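Uncharacterized protein (Leishmania infantum, PDB 4TYZ) is the C-terminal GRAM domain, of the PH-like clan, from a protein of unknown function that may bind and transfer sterols. Local coordinates at residues H54-I66 with I78-L90. Residues are numbered along the deposited sequence; the frame is centred on the assembly and turned at random.
Sequences HFSIEYDEIKDII and IEVKTHLNDTIFL
K63 meets both K81 and H83 where strand 62-66 pairs antiparallel with strand 78-82 and the register slips by one residue. K63 and D64 both face K81, a classic beta bulge: K81 O accepts from K63 N at 2.7 Å and from D64 N at 3.2 Å, while K81 N donates to D64 O. Beyond the bulge I66 and E79 form a regular hydrogen-bonded pair. D64, I66, E79 and K81 share one face of the sheet, where K81 CD lies 4.2 Å from D64 CB. The bulge turns K63 toward strand 78-82. K63 CB lies over one face of the H83 imidazole in a CH-pi contact, 3.9 Å from the ring centroid; with CG anti to the backbone N (chi1 177°) and the chain extended, CG passes beside ND1 and CE1 and NZ is carried on past the ring. K63 NZ then donates to a water that bonds weakly to H83 O. The H83 backbone N binds E61 O at 3.0 Å, fixing the start of the type I turn T82-N85 against the 3-10 segment 59-61; D60 O lies at the imidazole edge. T82 OG1 braces the turn, taking the N-H of D86 and, weakly, that of L84. T82 CG2 presses tightly on I57 CD1, 3.4 Å away. On the buried side I62 CG2 touches V80 CG1 and I65 CG2 meets I78 CG2. Farther along, I88 CD1 sits over the F55 ring, 17° off its normal, with L90 CD2 at the ring edge. F55, on outermost strand 54-58, thus meets I88 of strand 87-91 across the PH-like fold's strongly bent sheet; strand 87-91 pairs with strand 78-82, whose hairpin partner 62-67 is the other outermost strand. W26 packs edge-to-face with F55, and helix 96-107 covers I65 through M104 while its W107 NE1 binds I62 O.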
loop_
_atom_site.group_PDB
_atom_site.type_symbol
_atom_site.label_atom_id
_atom_site.label_comp_id
_atom_site.label_asym_id
_atom_site.label_seq_id
_atom_site.Cartn_x
_atom_site.Cartn_y
_atom_site.Cartn_z
ATOM N N HIS A 54 -4.549 -6.815 -7.054
ATOM C CA HIS A 54 -3.268 -6.442 -6.480
ATOM C C HIS A 54 -2.621 -5.361 -7.324
ATOM O O HIS A 54 -2.977 -5.174 -8.487
ATOM C CB HIS A 54 -2.342 -7.662 -6.399
ATOM C CG HIS A 54 -1.999 -8.249 -7.729
ATOM N ND1 HIS A 54 -2.872 -9.057 -8.436
ATOM C CD2 HIS A 54 -0.887 -8.153 -8.494
ATOM C CE1 HIS A 54 -2.310 -9.432 -9.565
ATOM N NE2 HIS A 54 -1.098 -8.897 -9.628
ATOM N N PHE A 55 -1.663 -4.648 -6.748
ATOM C CA PHE A 55 -0.876 -3.718 -7.545
ATOM C C PHE A 55 0.542 -3.648 -7.005
ATOM O O PHE A 55 0.808 -4.041 -5.871
ATOM C CB PHE A 55 -1.519 -2.304 -7.590
ATOM C CG PHE A 55 -1.492 -1.546 -6.274
ATOM C CD1 PHE A 55 -0.325 -0.942 -5.812
ATOM C CD2 PHE A 55 -2.651 -1.406 -5.515
ATOM C CE1 PHE A 55 -0.309 -0.240 -4.597
ATOM C CE2 PHE A 55 -2.646 -0.692 -4.322
ATOM C CZ PHE A 55 -1.481 -0.117 -3.856
ATOM N N SER A 56 1.449 -3.147 -7.832
ATOM C CA SER A 56 2.788 -2.805 -7.360
ATOM C C SER A 56 3.221 -1.558 -8.082
ATOM O O SER A 56 3.035 -1.442 -9.298
ATOM C CB SER A 56 3.787 -3.941 -7.589
ATOM O OG SER A 56 3.859 -4.282 -8.965
ATOM N N ILE A 57 3.785 -0.620 -7.333
ATOM C CA ILE A 57 4.233 0.631 -7.909
ATOM C C ILE A 57 5.609 0.961 -7.352
ATOM O O ILE A 57 5.873 0.794 -6.166
ATOM C CB ILE A 57 3.220 1.767 -7.638
ATOM C CG1 ILE A 57 3.722 3.075 -8.246
ATOM C CG2 ILE A 57 2.960 1.927 -6.173
ATOM C CD1 ILE A 57 2.649 4.100 -8.390
ATOM N N GLU A 58 6.514 1.371 -8.234
ATOM C CA GLU A 58 7.863 1.717 -7.797
ATOM C C GLU A 58 7.831 3.080 -7.111
ATOM O O GLU A 58 7.054 3.941 -7.506
ATOM C CB GLU A 58 8.817 1.748 -9.002
ATOM C CG GLU A 58 10.051 0.858 -8.898
ATOM C CD GLU A 58 11.255 1.556 -8.256
ATOM O OE1 GLU A 58 11.112 2.701 -7.771
ATOM O OE2 GLU A 58 12.358 0.955 -8.239
ATOM N N TYR A 59 8.651 3.295 -6.084
ATOM C CA TYR A 59 8.664 4.620 -5.471
ATOM C C TYR A 59 8.998 5.720 -6.477
ATOM O O TYR A 59 8.539 6.857 -6.316
ATOM C CB TYR A 59 9.640 4.682 -4.290
ATOM C CG TYR A 59 9.200 3.768 -3.187
ATOM C CD1 TYR A 59 8.038 4.027 -2.471
ATOM C CD2 TYR A 59 9.924 2.618 -2.892
ATOM C CE1 TYR A 59 7.612 3.143 -1.480
ATOM C CE2 TYR A 59 9.515 1.752 -1.904
ATOM C CZ TYR A 59 8.363 2.019 -1.207
ATOM O OH TYR A 59 7.965 1.146 -0.220
ATOM N N ASP A 60 9.751 5.395 -7.534
ATOM C CA ASP A 60 10.092 6.434 -8.505
ATOM C C ASP A 60 8.923 6.735 -9.453
ATOM O O ASP A 60 9.034 7.599 -10.325
ATOM C CB ASP A 60 11.404 6.095 -9.277
ATOM C CG ASP A 60 11.306 4.893 -10.238
ATOM O OD1 ASP A 60 10.233 4.298 -10.434
ATOM O OD2 ASP A 60 12.365 4.562 -10.849
ATOM N N GLU A 61 7.796 6.058 -9.239
ATOM C CA GLU A 61 6.557 6.308 -9.971
ATOM C C GLU A 61 5.551 7.104 -9.131
ATOM O O GLU A 61 4.490 7.485 -9.622
ATOM C CB GLU A 61 5.919 4.982 -10.406
ATOM C CG GLU A 61 6.774 4.207 -11.403
ATOM C CD GLU A 61 6.133 2.898 -11.856
ATOM O OE1 GLU A 61 5.997 2.704 -13.084
ATOM O OE2 GLU A 61 5.797 2.045 -11.003
ATOM N N ILE A 62 5.892 7.337 -7.870
ATOM C CA ILE A 62 4.973 7.984 -6.928
ATOM C C ILE A 62 5.278 9.474 -6.841
ATOM O O ILE A 62 6.400 9.869 -6.539
ATOM C CB ILE A 62 5.063 7.349 -5.530
ATOM C CG1 ILE A 62 4.533 5.911 -5.586
ATOM C CG2 ILE A 62 4.270 8.174 -4.503
ATOM C CD1 ILE A 62 4.694 5.152 -4.287
ATOM N N LYS A 63 4.268 10.291 -7.125
ATOM C CA LYS A 63 4.418 11.742 -7.110
ATOM C C LYS A 63 4.175 12.345 -5.727
ATOM O O LYS A 63 4.832 13.316 -5.332
ATOM C CB LYS A 63 3.457 12.370 -8.133
ATOM C CG LYS A 63 3.462 13.900 -8.174
ATOM C CD LYS A 63 2.464 14.393 -9.212
ATOM C CE LYS A 63 2.574 15.895 -9.417
ATOM N NZ LYS A 63 1.724 16.357 -10.549
ATOM N N ASP A 64 3.226 11.776 -4.991
ATOM C CA ASP A 64 2.856 12.318 -3.681
ATOM C C ASP A 64 2.157 11.256 -2.866
ATOM O O ASP A 64 1.582 10.323 -3.407
ATOM C CB ASP A 64 1.964 13.563 -3.834
ATOM C CG ASP A 64 1.962 14.449 -2.600
ATOM O OD1 ASP A 64 2.764 14.198 -1.671
ATOM O OD2 ASP A 64 1.170 15.424 -2.572
ATOM N N ILE A 65 2.236 11.393 -1.548
ATOM C CA ILE A 65 1.576 10.487 -0.613
ATOM C C ILE A 65 0.938 11.362 0.452
ATOM O O ILE A 65 1.632 12.143 1.110
ATOM C CB ILE A 65 2.555 9.486 0.026
ATOM C CG1 ILE A 65 3.275 8.684 -1.057
ATOM C CG2 ILE A 65 1.825 8.551 0.999
ATOM C CD1 ILE A 65 4.276 7.665 -0.520
ATOM N N ILE A 66 -0.380 11.250 0.602
ATOM C CA ILE A 66 -1.143 12.110 1.508
ATOM C C ILE A 66 -1.781 11.297 2.627
ATOM O O ILE A 66 -2.367 10.244 2.367
ATOM C CB ILE A 66 -2.245 12.856 0.749
ATOM C CG1 ILE A 66 -1.617 13.776 -0.306
ATOM C CG2 ILE A 66 -3.135 13.624 1.701
ATOM C CD1 ILE A 66 -2.637 14.464 -1.187
ATOM N N ILE A 78 -4.866 6.582 3.363
ATOM C CA ILE A 78 -3.684 7.152 2.740
ATOM C C ILE A 78 -3.945 7.208 1.243
ATOM O O ILE A 78 -4.476 6.260 0.663
ATOM C CB ILE A 78 -2.416 6.311 3.009
ATOM C CG1 ILE A 78 -2.050 6.380 4.488
ATOM C CG2 ILE A 78 -1.243 6.791 2.133
ATOM C CD1 ILE A 78 -0.917 5.435 4.888
ATOM N N GLU A 79 -3.581 8.319 0.623
ATOM C CA GLU A 79 -3.758 8.467 -0.814
ATOM C C GLU A 79 -2.416 8.540 -1.509
ATOM O O GLU A 79 -1.545 9.318 -1.122
ATOM C CB GLU A 79 -4.567 9.717 -1.139
ATOM C CG GLU A 79 -5.955 9.713 -0.557
ATOM C CD GLU A 79 -6.673 11.023 -0.794
ATOM O OE1 GLU A 79 -6.628 11.524 -1.938
ATOM O OE2 GLU A 79 -7.269 11.555 0.167
ATOM N N VAL A 80 -2.254 7.717 -2.541
ATOM C CA VAL A 80 -1.009 7.687 -3.301
ATOM C C VAL A 80 -1.254 8.224 -4.702
ATOM O O VAL A 80 -2.094 7.705 -5.431
ATOM C CB VAL A 80 -0.433 6.266 -3.379
ATOM C CG1 VAL A 80 0.831 6.251 -4.243
ATOM C CG2 VAL A 80 -0.144 5.736 -1.986
ATOM N N LYS A 81 -0.543 9.291 -5.053
ATOM C CA LYS A 81 -0.681 9.904 -6.365
ATOM C C LYS A 81 0.504 9.517 -7.226
ATOM O O LYS A 81 1.648 9.634 -6.795
ATOM C CB LYS A 81 -0.773 11.427 -6.254
ATOM C CG LYS A 81 -1.948 11.927 -5.427
ATOM C CD LYS A 81 -1.958 13.451 -5.364
ATOM C CE LYS A 81 -1.931 14.058 -6.760
ATOM N NZ LYS A 81 -1.825 15.546 -6.738
ATOM N N THR A 82 0.231 9.064 -8.445
ATOM C CA THR A 82 1.325 8.663 -9.325
ATOM C C THR A 82 1.731 9.775 -10.288
ATOM O O THR A 82 1.012 10.759 -10.463
ATOM C CB THR A 82 0.967 7.416 -10.142
ATOM O OG1 THR A 82 0.054 7.766 -11.184
ATOM C CG2 THR A 82 0.316 6.371 -9.253
ATOM N N HIS A 83 2.891 9.615 -10.916
ATOM C CA HIS A 83 3.364 10.594 -11.879
ATOM C C HIS A 83 2.520 10.579 -13.145
ATOM O O HIS A 83 2.549 11.529 -13.927
ATOM C CB HIS A 83 4.836 10.355 -12.221
ATOM C CG HIS A 83 5.775 10.850 -11.168
ATOM N ND1 HIS A 83 5.858 12.182 -10.816
ATOM C CD2 HIS A 83 6.661 10.196 -10.382
ATOM C CE1 HIS A 83 6.755 12.324 -9.858
ATOM N NE2 HIS A 83 7.257 11.135 -9.574
ATOM N N LEU A 84 1.758 9.508 -13.335
ATOM C CA LEU A 84 0.843 9.414 -14.469
ATOM C C LEU A 84 -0.537 9.923 -14.079
ATOM O O LEU A 84 -1.520 9.674 -14.777
ATOM C CB LEU A 84 0.759 7.973 -14.976
ATOM C CG LEU A 84 2.030 7.429 -15.633
ATOM C CD1 LEU A 84 1.845 5.982 -16.067
ATOM C CD2 LEU A 84 2.433 8.294 -16.812
ATOM N N ASN A 85 -0.587 10.637 -12.957
ATOM C CA ASN A 85 -1.810 11.215 -12.405
ATOM C C ASN A 85 -2.911 10.211 -12.071
ATOM O O ASN A 85 -4.098 10.525 -12.180
ATOM C CB ASN A 85 -2.366 12.276 -13.355
ATOM C CG ASN A 85 -1.469 13.491 -13.446
ATOM O OD1 ASN A 85 -1.313 14.232 -12.475
ATOM N ND2 ASN A 85 -0.872 13.703 -14.614
ATOM N N ASP A 86 -2.522 9.011 -11.651
ATOM C CA ASP A 86 -3.478 8.085 -11.068
ATOM C C ASP A 86 -3.509 8.317 -9.558
ATOM O O ASP A 86 -2.530 8.789 -8.978
ATOM C CB ASP A 86 -3.110 6.632 -11.385
ATOM C CG ASP A 86 -3.291 6.287 -12.855
ATOM O OD1 ASP A 86 -4.281 6.751 -13.460
ATOM O OD2 ASP A 86 -2.440 5.554 -13.406
ATOM N N THR A 87 -4.634 8.016 -8.923
ATOM C CA THR A 87 -4.691 8.077 -7.470
ATOM C C THR A 87 -5.115 6.730 -6.900
ATOM O O THR A 87 -6.119 6.158 -7.317
ATOM C CB THR A 87 -5.648 9.165 -6.981
ATOM O OG1 THR A 87 -5.179 10.441 -7.440
ATOM C CG2 THR A 87 -5.694 9.182 -5.475
ATOM N N ILE A 88 -4.323 6.222 -5.964
ATOM C CA ILE A 88 -4.619 4.966 -5.281
ATOM C C ILE A 88 -5.096 5.277 -3.874
ATOM O O ILE A 88 -4.426 6.008 -3.143
ATOM C CB ILE A 88 -3.383 4.056 -5.195
ATOM C CG1 ILE A 88 -2.838 3.773 -6.591
ATOM C CG2 ILE A 88 -3.710 2.782 -4.416
ATOM C CD1 ILE A 88 -1.440 3.171 -6.582
ATOM N N PHE A 89 -6.257 4.745 -3.511
ATOM C CA PHE A 89 -6.833 4.980 -2.191
ATOM C C PHE A 89 -6.679 3.748 -1.310
ATOM O O PHE A 89 -7.197 2.673 -1.634
ATOM C CB PHE A 89 -8.307 5.352 -2.305
ATOM C CG PHE A 89 -8.555 6.647 -3.022
ATOM C CD1 PHE A 89 -8.507 7.847 -2.337
ATOM C CD2 PHE A 89 -8.861 6.659 -4.370
ATOM C CE1 PHE A 89 -8.750 9.045 -2.985
ATOM C CE2 PHE A 89 -9.108 7.860 -5.030
ATOM C CZ PHE A 89 -9.051 9.048 -4.331
ATOM N N LEU A 90 -5.958 3.904 -0.203
ATOM C CA LEU A 90 -5.809 2.830 0.780
ATOM C C LEU A 90 -6.479 3.254 2.076
ATOM O O LEU A 90 -6.237 4.343 2.582
ATOM C CB LEU A 90 -4.344 2.501 1.018
ATOM C CG LEU A 90 -3.569 2.117 -0.240
ATOM C CD1 LEU A 90 -2.082 2.163 0.047
ATOM C CD2 LEU A 90 -3.988 0.736 -0.697
HETATM O O HOH W 1 3.643 6.984 -12.444
HETATM O O HOH W 2 2.300 14.617 -12.702
#